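Local coordinates for monosaccharide ABC transporter substrate-binding protein, CUT2 family (Bradyrhizobium sp., PDB 4YHS), which probably binds a monosaccharide in the periplasm and delivers it to an ABC importer for uptake into the cell, at residues G172-K177 with I291-A296; A202-F207 with P221-T226; E229-L234 with A249-T254; G260-R265 with G269-L274; E284-G289 with A333-V338. All coordinates share one frame; numbering follows the deposited sequence.

Interaction 1. Residues G172-K177 with I291-A296; sequences GSYLAK and IMAAPA
The phenol oxygen of Tyr174 is hydrogen-bonded to Asp331 OD2 and also lies near the Ala293 methyl and Met292 CG. No hydrogen bond joins 172-177 to 291-296. What they share is apolar contact around one ring, with about 130 Å² buried in all. Tyr174 CE2 is 3.6 Å from Ala293 CB. Tyr174 CZ is 3.8 Å from the same methyl, which meets the ring obliquely. Met292, modelled as selenomethionine, comes to the ring edge. Its SE lies near the ring plane, 4.3 Å from Tyr174 CE2. Met292 CG is 4.0 Å from Tyr174 OH, so the start of this side chain brushes the polar end of the tyrosine. The ring reaches this far because CG is turned opposite the backbone N, with chi1 at -175°, which carries it out from the helix. A leucine in place of Tyr174 would probably leave Asp331 without its hydroxyl partner and open a gap beside the Ala293 methyl. The tyrosine belongs to helix 164-178. Ala293 belongs to strand 293-296, which pairs antiparallel with strand 322-331, the strand that carries Asp331 and Val329. The ring lies between helix 164-178 and strand 293-296, and Val329 and Leu274 of strand 272-275 also touch it.

Interaction 2. Residues A202-F207 with P221-T226; sequences AANKGF and PKYGDT
The side-chain amide of Asn204 meets the hydroxyl end of Tyr223 in a loose surface contact. Asn204 ND2 is 3.8 Å from Tyr223 OH, and Asn204 CG is 4.0 Å from the same oxygen. The hydroxyl thus meets the amide as a whole, nearest ND2. No hydrogen bond forms across the segments. The two side chains cross at about a right angle, and the amide plane is turned 59° from the ring plane. Pro221 is the third member. Its CB lies 4.5 Å from Asn204 OD1, at the margin of contact. About 77 Å² is buried in total.

The second shell sets the amide. Asn204 OD1 is hydrogen-bonded to Trp190 NE1, which holds it at the indole N-H and probably limits rotation of the amide. With chi1 at -178°, the amide extends from the helix towards the loop. Trp190 also stacks with Phe207 and is touched by Pro221, while Tyr223 leans on Val200 and Glu201.

Strand 186-191, helix 198-211 and strand 216-218 form a beta-alpha-beta unit, its two strands parallel neighbours in the sheet. Asn204 lies on the helix of this unit. Pro221 and Tyr223 lie in the loop that follows its second strand and leads to helix 228-241. Strand 186-191, through Trp190, touches both partners.

Interaction 3. Residues E229-L234 with A249-T254; sequences EVQAKL and AGTAVT
The amide of Gln231 is the flat group of this contact, and Thr254 meets it from above its carbonyl plane. Thr254 OG1 gives a hydrogen bond of 2.8 Å to Gln231 OE1. Thr254 OG1 stands 46° out of the carbonyl plane, and the C=O to donor angle is 111°. The donor therefore sits above the plane at the oxygen end, off the lone-pair direction. The other end of the amide is held as well. Gln231 NE2 bonds to the backbone oxygen of Asp225. With both ends engaged, the rotation of the amide is fixed, and its buried polar atoms have partners.

Thr254 OG1 in turn accepts a bond of 2.7 Å from Thr251 OG1. The hydroxyls and the amide thus form a relay with one sense, from Thr251 to Thr254 to Gln231. The chain of Gln231 bends at chi2 (-59°), which brings OE1 to the Thr254 hydroxyl. On its apolar part, Gln231 CG touches Val253 CG1 at 4.0 Å, and the two side chains cross at about a right angle. Phe191 packs on both Gln231 and Thr254. A valine in place of Thr254 would probably leave Gln231 OE1 without its donor, and Thr251 without its acceptor, inside a buried contact.

Thr251 occupies the N-cap position of helix 252-264, just after strand 247-250. This strand-to-helix turn, tied to helix 228-241, belongs to the alpha/beta lobe built on the parallel sheet of strands 216-218, 186-191, 247-250 and 272-275, consistent with the periplasmic binding protein fold.

Interaction 4. Residues G260-R265 with G269-L274; sequences GLIRER and GKVDLL
Ile262 supplies the helix side of an apolar contact with Val271 and Leu273. Its CD1 meets Val271 at the branch, with Ile262 CD1 to Val271 CB at 4.0 Å. Its CG1 meets one branch of Leu273, with Ile262 CG1 to Leu273 CD2 at 3.9 Å. Leu273 and Ile262 run past each other in opposite directions. Val271 is met at a slant. The isoleucine's torsions place its end: CG1 stands beside the backbone N (chi1 -68°), and chi2 at -47° turns CD1 onto Val271. All three residues are buried, and some 152 Å² is covered between the segments.

The ionic part stays within the helix segment. Arg263 NE is 3.0 Å from Glu264 OE2 in a salt bridge. The carboxylate oxygen is tilted 23° from the guanidinium plane. A second bond, from Arg263 NH1 to the same oxygen, is weak. Gly260 O lies over the centre of one guanidinium face, 4.0 Å above it. On the strand side, Asp272 OD2 is salt-bridged to Arg246.

Val271 and Leu273 also touch Val248, and Leu273 reaches Ala258 and Gln259. The contact closes the unit of strand 247-250, helix 252-264 and strand 272-275, a beta-alpha-beta crossover. Leu261, the residue before Ile262, packs on helix 228-241.

Interaction 5. Residues E284-G289 with A333-V338; sequences EGIKRG and ANIATV
Two torsions stretch Ile335 out to meet Ile286: chi1 at -172° sets CG1 opposite the backbone N, and chi2 at 164° extends the chain to its CD1 methyl. That methyl does all the close touching. Ile335 CD1 lies 3.7 Å from Ile286 CG2, the branch methyl, which is also turned opposite its own backbone N. The two isoleucines meet obliquely. The same methyl, Ile335 CD1, lies 3.9 Å from Lys287 CG. This is the aliphatic part of the lysine, whose chain crosses that of Ile335 at about a right angle. The contact is therefore one methyl in a notch between two helix residues. The isoleucines are buried, and the exposed Lys287 lies beside them. No hydrogen bond spans the segments.

The loop holds its own shape. Asn334 O accepts two bonds, from Thr337 OG1 at 2.7 Å and from Thr337 N at 2.9 Å. The hydroxyl is tilted 16° from the carbonyl plane. These bonds close the short turn that carries Ile335. Asn334 is fixed by its side chain too, with OD1 bonded to Asp331 N and ND2 to Val329 O. On the helix side, Gly289 has positive phi and ends the helix in a Schellman motif.

Segment 284-289 ends helix 280-287, which leads to strand 293-296; Gly285 bonds to Ile291 in the connection between them. Segment 333-338 follows strand 322-331, whose Val330 also touches Ile335. The methyl contact thus ties the loop after that strand to the helix end.

Overall arrangement
Interactions 3, 4 and 5 are buried, interaction 1 is partly buried, and interaction 2 lies at the surface. Interactions 3 and 4 share helix 252-264 and reach neighbouring strands of one parallel sheet, yet their chemistry differs. The former has a hydroxyl-to-amide relay at the helix start, the latter plain aliphatic packing further along. Interaction 5 is aliphatic too, whereas interaction 1 turns on an aromatic ring and interaction 2 on a loose meeting of polar ends. Asp225 and Gln231 link interactions 2 and 3. Interaction 1 touches interactions 2, 4 and 5: Phe207 packs on Gly172 and Leu175, Met292 N probably bonds to Leu273 O, and Ile291 meets Gly285.

Interaction 1. Residues G172-K177 with I291-A296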
# COMPACT_ATOMS: atom_id res chain seq x y z
N GLY A 172 1.22 -14.70 4.33
CA GLY A 172 1.17 -15.92 5.10
C GLY A 172 0.46 -17.05 4.37
O GLY A 172 0.93 -18.19 4.38
N SER A 173 -0.66 -16.75 3.73
CA SER A 173 -1.46 -17.79 3.04
C SER A 173 -0.71 -18.39 1.88
O SER A 173 -0.81 -19.59 1.63
CB SER A 173 -2.78 -17.21 2.53
OG SER A 173 -3.64 -16.94 3.61
N TYR A 174 0.01 -17.53 1.16
CA TYR A 174 0.94 -17.96 0.11
C TYR A 174 1.90 -19.05 0.62
O TYR A 174 2.11 -20.10 -0.01
CB TYR A 174 1.73 -16.75 -0.39
CG TYR A 174 2.67 -17.01 -1.56
CD1 TYR A 174 2.19 -17.01 -2.87
CD2 TYR A 174 4.02 -17.24 -1.36
CE1 TYR A 174 3.05 -17.24 -3.96
CE2 TYR A 174 4.87 -17.46 -2.43
CZ TYR A 174 4.38 -17.46 -3.73
OH TYR A 174 5.27 -17.68 -4.76
N LEU A 175 2.51 -18.82 1.77
CA LEU A 175 3.41 -19.82 2.32
C LEU A 175 2.65 -21.04 2.84
O LEU A 175 3.05 -22.18 2.61
CB LEU A 175 4.26 -19.23 3.43
CG LEU A 175 5.34 -18.26 2.97
CD1 LEU A 175 6.03 -17.69 4.16
CD2 LEU A 175 6.37 -18.95 2.05
N ALA A 176 1.55 -20.80 3.54
CA ALA A 176 0.79 -21.91 4.11
C ALA A 176 0.29 -22.89 3.03
O ALA A 176 0.23 -24.09 3.28
CB ALA A 176 -0.37 -21.36 4.92
N LYS A 177 -0.05 -22.38 1.84
CA LYS A 177 -0.50 -23.24 0.75
C LYS A 177 0.62 -24.15 0.27
O LYS A 177 0.40 -25.32 -0.07
CB LYS A 177 -1.04 -22.40 -0.42
CG LYS A 177 -2.45 -21.84 -0.24
CD LYS A 177 -2.70 -20.73 -1.25
CE LYS A 177 -4.17 -20.43 -1.43
NZ LYS A 177 -4.61 -19.25 -0.64
N ILE A 291 14.46 -12.82 -4.79
CA ILE A 291 13.37 -12.72 -3.80
C ILE A 291 12.21 -13.52 -4.35
O ILE A 291 11.92 -13.45 -5.56
CB ILE A 291 12.96 -11.26 -3.53
CG1 ILE A 291 14.12 -10.49 -2.88
CG2 ILE A 291 11.73 -11.22 -2.67
CD1 ILE A 291 13.86 -9.06 -2.60
N MSE A 292 11.55 -14.32 -3.52
CA MSE A 292 10.51 -15.21 -4.03
C MSE A 292 9.18 -14.52 -4.31
O MSE A 292 8.53 -14.78 -5.35
CB MSE A 292 10.24 -16.36 -3.05
CG MSE A 292 9.05 -17.24 -3.49
SE MSE A 292 8.96 -18.78 -2.25
CE MSE A 292 9.96 -20.00 -3.33
N ALA A 293 8.73 -13.69 -3.38
CA ALA A 293 7.36 -13.16 -3.47
C ALA A 293 7.11 -11.98 -2.54
O ALA A 293 7.77 -11.84 -1.50
CB ALA A 293 6.35 -14.26 -3.14
N ALA A 294 6.11 -11.17 -2.89
CA ALA A 294 5.59 -10.11 -2.03
C ALA A 294 4.19 -9.72 -2.54
O ALA A 294 3.95 -9.78 -3.73
CB ALA A 294 6.52 -8.88 -2.05
N PRO A 295 3.30 -9.29 -1.64
CA PRO A 295 1.99 -8.79 -2.08
C PRO A 295 2.10 -7.39 -2.67
O PRO A 295 2.99 -6.62 -2.29
CB PRO A 295 1.18 -8.75 -0.80
CG PRO A 295 2.18 -8.47 0.26
CD PRO A 295 3.44 -9.24 -0.17
N ALA A 296 1.18 -7.06 -3.56
CA ALA A 296 1.09 -5.70 -4.08
C ALA A 296 -0.24 -5.12 -3.68
O ALA A 296 -1.27 -5.79 -3.83
CB ALA A 296 1.27 -5.69 -5.57

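Interaction 2. Residues A202-F207 with P221-T226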
# COMPACT_ATOMS: atom_id res chain seq x y z
N ALA A 202 -0.54 -4.91 12.67
CA ALA A 202 -1.60 -5.45 11.80
C ALA A 202 -1.07 -6.52 10.84
O ALA A 202 -1.66 -7.57 10.68
CB ALA A 202 -2.28 -4.33 11.01
N ALA A 203 0.05 -6.25 10.18
CA ALA A 203 0.67 -7.23 9.29
C ALA A 203 1.08 -8.48 10.07
O ALA A 203 0.90 -9.60 9.60
CB ALA A 203 1.87 -6.61 8.57
N ASN A 204 1.60 -8.30 11.28
CA ASN A 204 1.93 -9.42 12.13
C ASN A 204 0.74 -10.33 12.44
O ASN A 204 0.83 -11.56 12.27
CB ASN A 204 2.57 -8.94 13.44
CG ASN A 204 2.98 -10.10 14.33
OD1 ASN A 204 3.87 -10.89 13.99
ND2 ASN A 204 2.32 -10.23 15.47
N LYS A 205 -0.37 -9.74 12.90
CA LYS A 205 -1.57 -10.51 13.20
C LYS A 205 -2.07 -11.25 11.97
O LYS A 205 -2.39 -12.43 12.04
CB LYS A 205 -2.68 -9.60 13.75
CG LYS A 205 -2.44 -9.08 15.16
CD LYS A 205 -3.69 -8.38 15.72
CE LYS A 205 -3.46 -7.82 17.12
NZ LYS A 205 -2.33 -6.83 17.17
N GLY A 206 -2.13 -10.55 10.84
CA GLY A 206 -2.55 -11.18 9.61
C GLY A 206 -1.68 -12.36 9.20
O GLY A 206 -2.19 -13.43 8.83
N PHE A 207 -0.36 -12.18 9.25
CA PHE A 207 0.58 -13.23 8.89
C PHE A 207 0.42 -14.45 9.80
O PHE A 207 0.36 -15.58 9.34
CB PHE A 207 2.01 -12.69 8.96
CG PHE A 207 3.04 -13.66 8.49
CD1 PHE A 207 3.24 -13.87 7.14
CD2 PHE A 207 3.80 -14.37 9.41
CE1 PHE A 207 4.20 -14.78 6.69
CE2 PHE A 207 4.75 -15.28 8.97
CZ PHE A 207 4.95 -15.49 7.61
N PRO A 221 8.94 -13.35 16.55
CA PRO A 221 9.18 -12.17 15.72
C PRO A 221 10.37 -11.35 16.20
O PRO A 221 10.54 -11.14 17.41
CB PRO A 221 7.88 -11.38 15.86
CG PRO A 221 7.26 -11.87 17.11
CD PRO A 221 7.59 -13.32 17.14
N LYS A 222 11.15 -10.89 15.23
CA LYS A 222 12.29 -10.03 15.48
C LYS A 222 11.96 -8.68 14.87
O LYS A 222 12.02 -8.51 13.66
CB LYS A 222 13.57 -10.62 14.88
CG LYS A 222 14.06 -11.86 15.58
CD LYS A 222 14.62 -11.54 16.95
CE LYS A 222 14.59 -12.79 17.82
NZ LYS A 222 15.20 -12.54 19.12
N TYR A 223 11.57 -7.75 15.74
CA TYR A 223 11.23 -6.39 15.35
C TYR A 223 12.44 -5.50 15.28
O TYR A 223 13.44 -5.76 15.95
CB TYR A 223 10.26 -5.77 16.37
CG TYR A 223 8.95 -6.49 16.53
CD1 TYR A 223 7.86 -6.18 15.72
CD2 TYR A 223 8.79 -7.44 17.52
CE1 TYR A 223 6.65 -6.82 15.89
CE2 TYR A 223 7.59 -8.09 17.69
CZ TYR A 223 6.52 -7.77 16.89
OH TYR A 223 5.32 -8.41 17.05
N GLY A 224 12.34 -4.46 14.46
CA GLY A 224 13.33 -3.40 14.48
C GLY A 224 12.94 -2.34 13.47
O GLY A 224 12.01 -2.54 12.66
N ASP A 225 13.64 -1.20 13.53
CA ASP A 225 13.41 -0.10 12.59
C ASP A 225 13.69 -0.55 11.15
O ASP A 225 14.48 -1.47 10.93
CB ASP A 225 14.30 1.11 12.93
CG ASP A 225 13.92 1.77 14.24
OD1 ASP A 225 12.72 1.79 14.59
OD2 ASP A 225 14.83 2.29 14.92
N THR A 226 13.05 0.11 10.18
CA THR A 226 13.18 -0.23 8.76
C THR A 226 14.45 0.36 8.15
O THR A 226 14.42 0.96 7.08
CB THR A 226 11.96 0.27 7.96
OG1 THR A 226 11.66 1.61 8.35
CG2 THR A 226 10.74 -0.63 8.20

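Interaction 3. Residues E229-L234 with A249-T254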
# COMPACT_ATOMS: atom_id res chain seq x y z
N GLU A 229 20.70 -1.70 7.83
CA GLU A 229 21.70 -2.36 8.68
C GLU A 229 21.03 -3.08 9.84
O GLU A 229 21.44 -4.18 10.22
CB GLU A 229 22.72 -1.35 9.24
CG GLU A 229 23.64 -0.71 8.21
CD GLU A 229 22.89 0.15 7.20
OE1 GLU A 229 21.93 0.85 7.60
OE2 GLU A 229 23.25 0.10 6.00
N VAL A 230 20.04 -2.42 10.43
CA VAL A 230 19.25 -2.99 11.52
C VAL A 230 18.63 -4.32 11.11
O VAL A 230 18.78 -5.32 11.80
CB VAL A 230 18.15 -2.00 11.96
CG1 VAL A 230 17.15 -2.67 12.88
CG2 VAL A 230 18.77 -0.78 12.65
N GLN A 231 17.94 -4.33 9.98
CA GLN A 231 17.26 -5.55 9.48
C GLN A 231 18.26 -6.62 9.02
O GLN A 231 18.06 -7.82 9.26
CB GLN A 231 16.31 -5.21 8.34
CG GLN A 231 15.06 -4.36 8.73
CD GLN A 231 14.18 -5.00 9.77
OE1 GLN A 231 13.89 -6.17 9.70
NE2 GLN A 231 13.74 -4.22 10.76
N ALA A 232 19.35 -6.21 8.37
CA ALA A 232 20.39 -7.18 8.02
C ALA A 232 20.96 -7.89 9.26
O ALA A 232 21.15 -9.12 9.25
CB ALA A 232 21.50 -6.51 7.23
N LYS A 233 21.24 -7.13 10.33
CA LYS A 233 21.77 -7.69 11.56
C LYS A 233 20.77 -8.68 12.18
O LYS A 233 21.16 -9.75 12.61
CB LYS A 233 22.14 -6.56 12.54
CG LYS A 233 22.54 -6.99 13.95
CD LYS A 233 23.80 -7.81 14.00
CE LYS A 233 24.23 -8.04 15.45
NZ LYS A 233 25.19 -9.17 15.55
N LEU A 234 19.48 -8.34 12.17
CA LEU A 234 18.47 -9.29 12.64
C LEU A 234 18.50 -10.61 11.84
O LEU A 234 18.44 -11.70 12.41
CB LEU A 234 17.07 -8.66 12.56
CG LEU A 234 16.84 -7.42 13.44
CD1 LEU A 234 15.50 -6.76 13.09
CD2 LEU A 234 16.96 -7.74 14.92
N ALA A 249 11.12 -13.87 5.99
CA ALA A 249 10.03 -13.02 5.56
C ALA A 249 9.92 -11.83 6.47
O ALA A 249 10.14 -11.93 7.68
CB ALA A 249 8.71 -13.77 5.55
N GLY A 250 9.54 -10.69 5.89
CA GLY A 250 9.34 -9.51 6.72
C GLY A 250 9.21 -8.26 5.88
O GLY A 250 8.64 -8.31 4.79
N THR A 251 9.72 -7.13 6.37
CA THR A 251 9.55 -5.90 5.60
C THR A 251 10.31 -5.99 4.28
O THR A 251 11.24 -6.81 4.09
CB THR A 251 10.04 -4.65 6.34
OG1 THR A 251 11.47 -4.65 6.36
CG2 THR A 251 9.49 -4.59 7.79
N ALA A 252 9.94 -5.12 3.36
CA ALA A 252 10.66 -5.03 2.09
C ALA A 252 12.12 -4.71 2.33
O ALA A 252 13.01 -5.23 1.66
CB ALA A 252 10.02 -3.97 1.18
N VAL A 253 12.39 -3.85 3.31
CA VAL A 253 13.76 -3.52 3.68
C VAL A 253 14.54 -4.80 4.06
O VAL A 253 15.71 -4.99 3.70
CB VAL A 253 13.79 -2.51 4.84
CG1 VAL A 253 15.22 -2.26 5.32
CG2 VAL A 253 13.13 -1.22 4.39
N THR A 254 13.87 -5.66 4.83
CA THR A 254 14.45 -6.92 5.27
C THR A 254 14.78 -7.84 4.09
O THR A 254 15.89 -8.40 3.98
CB THR A 254 13.47 -7.69 6.19
OG1 THR A 254 12.92 -6.82 7.19
CG2 THR A 254 14.19 -8.82 6.88

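Interaction 4. Residues G260-R265 with G269-L274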
# COMPACT_ATOMS: atom_id res chain seq x y z
N GLY A 260 21.85 -10.02 -0.15
CA GLY A 260 23.31 -10.01 -0.09
C GLY A 260 23.86 -10.97 0.94
O GLY A 260 24.90 -11.63 0.73
N LEU A 261 23.18 -11.02 2.08
CA LEU A 261 23.51 -11.97 3.15
C LEU A 261 23.37 -13.41 2.69
O LEU A 261 24.21 -14.27 2.98
CB LEU A 261 22.59 -11.75 4.37
CG LEU A 261 22.45 -10.32 4.89
CD1 LEU A 261 21.57 -10.33 6.14
CD2 LEU A 261 23.80 -9.69 5.17
N ILE A 262 22.27 -13.69 1.99
CA ILE A 262 22.07 -15.03 1.44
C ILE A 262 23.19 -15.37 0.47
O ILE A 262 23.76 -16.45 0.50
CB ILE A 262 20.69 -15.16 0.72
CG1 ILE A 262 19.54 -15.07 1.72
CG2 ILE A 262 20.59 -16.45 -0.08
CD1 ILE A 262 19.68 -15.91 2.95
N ARG A 263 23.50 -14.43 -0.41
CA ARG A 263 24.58 -14.65 -1.36
C ARG A 263 25.90 -14.96 -0.64
O ARG A 263 26.57 -15.97 -0.94
CB ARG A 263 24.72 -13.43 -2.27
CG ARG A 263 25.68 -13.65 -3.45
CD ARG A 263 25.88 -12.37 -4.25
NE ARG A 263 26.41 -11.31 -3.39
CZ ARG A 263 25.75 -10.23 -3.00
NH1 ARG A 263 26.37 -9.36 -2.22
NH2 ARG A 263 24.49 -10.00 -3.39
N GLU A 264 26.26 -14.12 0.33
CA GLU A 264 27.55 -14.23 0.99
C GLU A 264 27.69 -15.53 1.76
O GLU A 264 28.76 -16.14 1.81
CB GLU A 264 27.76 -13.02 1.91
CG GLU A 264 28.02 -11.69 1.17
CD GLU A 264 28.90 -11.84 -0.07
OE1 GLU A 264 30.03 -12.37 0.05
OE2 GLU A 264 28.45 -11.42 -1.17
N ARG A 265 26.59 -15.97 2.37
CA ARG A 265 26.60 -17.20 3.17
C ARG A 265 26.45 -18.46 2.33
O ARG A 265 26.43 -19.56 2.87
CB ARG A 265 25.49 -17.16 4.21
CG ARG A 265 25.78 -16.25 5.39
CD ARG A 265 24.56 -16.15 6.28
NE ARG A 265 24.86 -15.69 7.63
CZ ARG A 265 25.08 -16.47 8.68
NH1 ARG A 265 25.05 -17.80 8.58
NH2 ARG A 265 25.33 -15.92 9.86
N GLY A 269 18.79 -20.21 -2.87
CA GLY A 269 17.92 -21.35 -3.13
C GLY A 269 17.66 -22.27 -1.95
O GLY A 269 16.73 -23.10 -2.00
N LYS A 270 18.48 -22.16 -0.89
CA LYS A 270 18.24 -22.90 0.35
C LYS A 270 17.31 -22.13 1.27
O LYS A 270 16.53 -22.72 2.02
CB LYS A 270 19.54 -23.16 1.11
CG LYS A 270 20.54 -24.05 0.36
CD LYS A 270 21.70 -24.42 1.27
CE LYS A 270 22.80 -25.12 0.50
NZ LYS A 270 24.03 -25.22 1.32
N VAL A 271 17.46 -20.81 1.26
CA VAL A 271 16.59 -19.93 2.00
C VAL A 271 15.94 -19.00 1.00
O VAL A 271 16.64 -18.35 0.23
CB VAL A 271 17.37 -19.13 3.06
CG1 VAL A 271 16.45 -18.14 3.80
CG2 VAL A 271 18.12 -20.07 4.02
N ASP A 272 14.60 -18.97 0.99
CA ASP A 272 13.87 -18.02 0.17
C ASP A 272 13.39 -16.80 0.93
O ASP A 272 13.12 -16.85 2.14
CB ASP A 272 12.68 -18.72 -0.48
CG ASP A 272 13.10 -19.58 -1.64
OD1 ASP A 272 13.52 -19.00 -2.65
OD2 ASP A 272 13.03 -20.82 -1.54
N LEU A 273 13.31 -15.69 0.20
CA LEU A 273 12.99 -14.39 0.80
C LEU A 273 11.60 -13.93 0.41
O LEU A 273 11.19 -14.07 -0.75
CB LEU A 273 14.03 -13.37 0.39
CG LEU A 273 15.47 -13.82 0.57
CD1 LEU A 273 16.44 -12.78 0.03
CD2 LEU A 273 15.76 -14.08 2.05
N LEU A 274 10.87 -13.36 1.37
CA LEU A 274 9.58 -12.77 1.06
C LEU A 274 9.46 -11.45 1.79
O LEU A 274 10.05 -11.27 2.86
CB LEU A 274 8.43 -13.71 1.45
CG LEU A 274 8.20 -15.02 0.70
CD1 LEU A 274 9.00 -16.17 1.31
CD2 LEU A 274 6.72 -15.33 0.74

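Interaction 5. Residues E284-G289 with A333-V338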
# COMPACT_ATOMS: atom_id res chain seq x y z
N GLU A 284 12.55 -5.87 -8.33
CA GLU A 284 13.70 -6.26 -9.12
C GLU A 284 14.21 -7.62 -8.63
O GLU A 284 14.59 -8.48 -9.42
CB GLU A 284 14.79 -5.20 -9.05
CG GLU A 284 16.08 -5.58 -9.73
CD GLU A 284 15.96 -5.74 -11.27
OE1 GLU A 284 14.94 -5.34 -11.86
OE2 GLU A 284 16.90 -6.28 -11.88
N GLY A 285 14.17 -7.80 -7.32
CA GLY A 285 14.57 -9.04 -6.71
C GLY A 285 13.76 -10.24 -7.21
O GLY A 285 14.33 -11.29 -7.46
N ILE A 286 12.45 -10.08 -7.35
CA ILE A 286 11.57 -11.13 -7.86
C ILE A 286 11.92 -11.42 -9.29
O ILE A 286 12.10 -12.57 -9.67
CB ILE A 286 10.05 -10.75 -7.70
CG1 ILE A 286 9.69 -10.65 -6.21
CG2 ILE A 286 9.13 -11.79 -8.39
CD1 ILE A 286 8.35 -10.05 -5.86
N LYS A 287 12.07 -10.35 -10.08
CA LYS A 287 12.47 -10.49 -11.46
C LYS A 287 13.76 -11.29 -11.62
O LYS A 287 13.86 -12.17 -12.45
CB LYS A 287 12.63 -9.11 -12.10
CG LYS A 287 11.38 -8.57 -12.73
CD LYS A 287 11.64 -7.22 -13.38
CE LYS A 287 11.30 -7.17 -14.87
NZ LYS A 287 12.15 -7.95 -15.80
N ARG A 288 14.74 -11.01 -10.76
CA ARG A 288 16.05 -11.62 -10.87
C ARG A 288 16.15 -13.00 -10.18
O ARG A 288 17.21 -13.64 -10.22
CB ARG A 288 17.10 -10.67 -10.29
CG ARG A 288 17.43 -9.50 -11.14
CD ARG A 288 18.24 -8.57 -10.31
NE ARG A 288 18.75 -7.43 -11.05
CZ ARG A 288 19.51 -6.48 -10.52
NH1 ARG A 288 19.86 -6.54 -9.24
NH2 ARG A 288 19.93 -5.47 -11.26
N GLY A 289 15.07 -13.46 -9.56
CA GLY A 289 15.05 -14.77 -8.93
C GLY A 289 15.62 -14.80 -7.52
O GLY A 289 15.81 -15.87 -6.96
N ALA A 333 5.97 -16.41 -11.35
CA ALA A 333 4.96 -16.93 -12.28
C ALA A 333 3.94 -15.88 -12.75
O ALA A 333 3.30 -16.11 -13.78
CB ALA A 333 4.23 -18.12 -11.65
N ASN A 334 3.80 -14.74 -12.06
CA ASN A 334 2.84 -13.75 -12.54
C ASN A 334 3.42 -12.34 -12.69
O ASN A 334 2.73 -11.45 -13.17
CB ASN A 334 1.58 -13.70 -11.64
CG ASN A 334 1.85 -13.18 -10.24
OD1 ASN A 334 2.99 -12.91 -9.89
ND2 ASN A 334 0.78 -13.00 -9.45
N ILE A 335 4.68 -12.11 -12.32
CA ILE A 335 5.16 -10.75 -12.34
C ILE A 335 5.15 -10.15 -13.75
O ILE A 335 4.83 -8.97 -13.93
CB ILE A 335 6.59 -10.64 -11.69
CG1 ILE A 335 6.98 -9.17 -11.55
CG2 ILE A 335 7.63 -11.47 -12.44
CD1 ILE A 335 8.15 -8.96 -10.59
N ALA A 336 5.44 -10.96 -14.76
CA ALA A 336 5.46 -10.47 -16.15
C ALA A 336 4.02 -10.26 -16.70
O ALA A 336 3.86 -9.66 -17.76
CB ALA A 336 6.25 -11.43 -17.03
N THR A 337 2.99 -10.72 -15.99
CA THR A 337 1.60 -10.64 -16.50
C THR A 337 0.91 -9.37 -16.01
O THR A 337 -0.15 -8.99 -16.54
CB THR A 337 0.73 -11.88 -16.08
OG1 THR A 337 0.54 -11.86 -14.66
CG2 THR A 337 1.37 -13.19 -16.48
N VAL A 338 1.52 -8.71 -15.02
CA VAL A 338 0.98 -7.48 -14.45
C VAL A 338 1.72 -6.25 -14.97
O VAL A 338 2.96 -6.22 -14.95
CB VAL A 338 1.10 -7.49 -12.90
CG1 VAL A 338 0.59 -6.20 -12.29
CG2 VAL A 338 0.35 -8.70 -12.32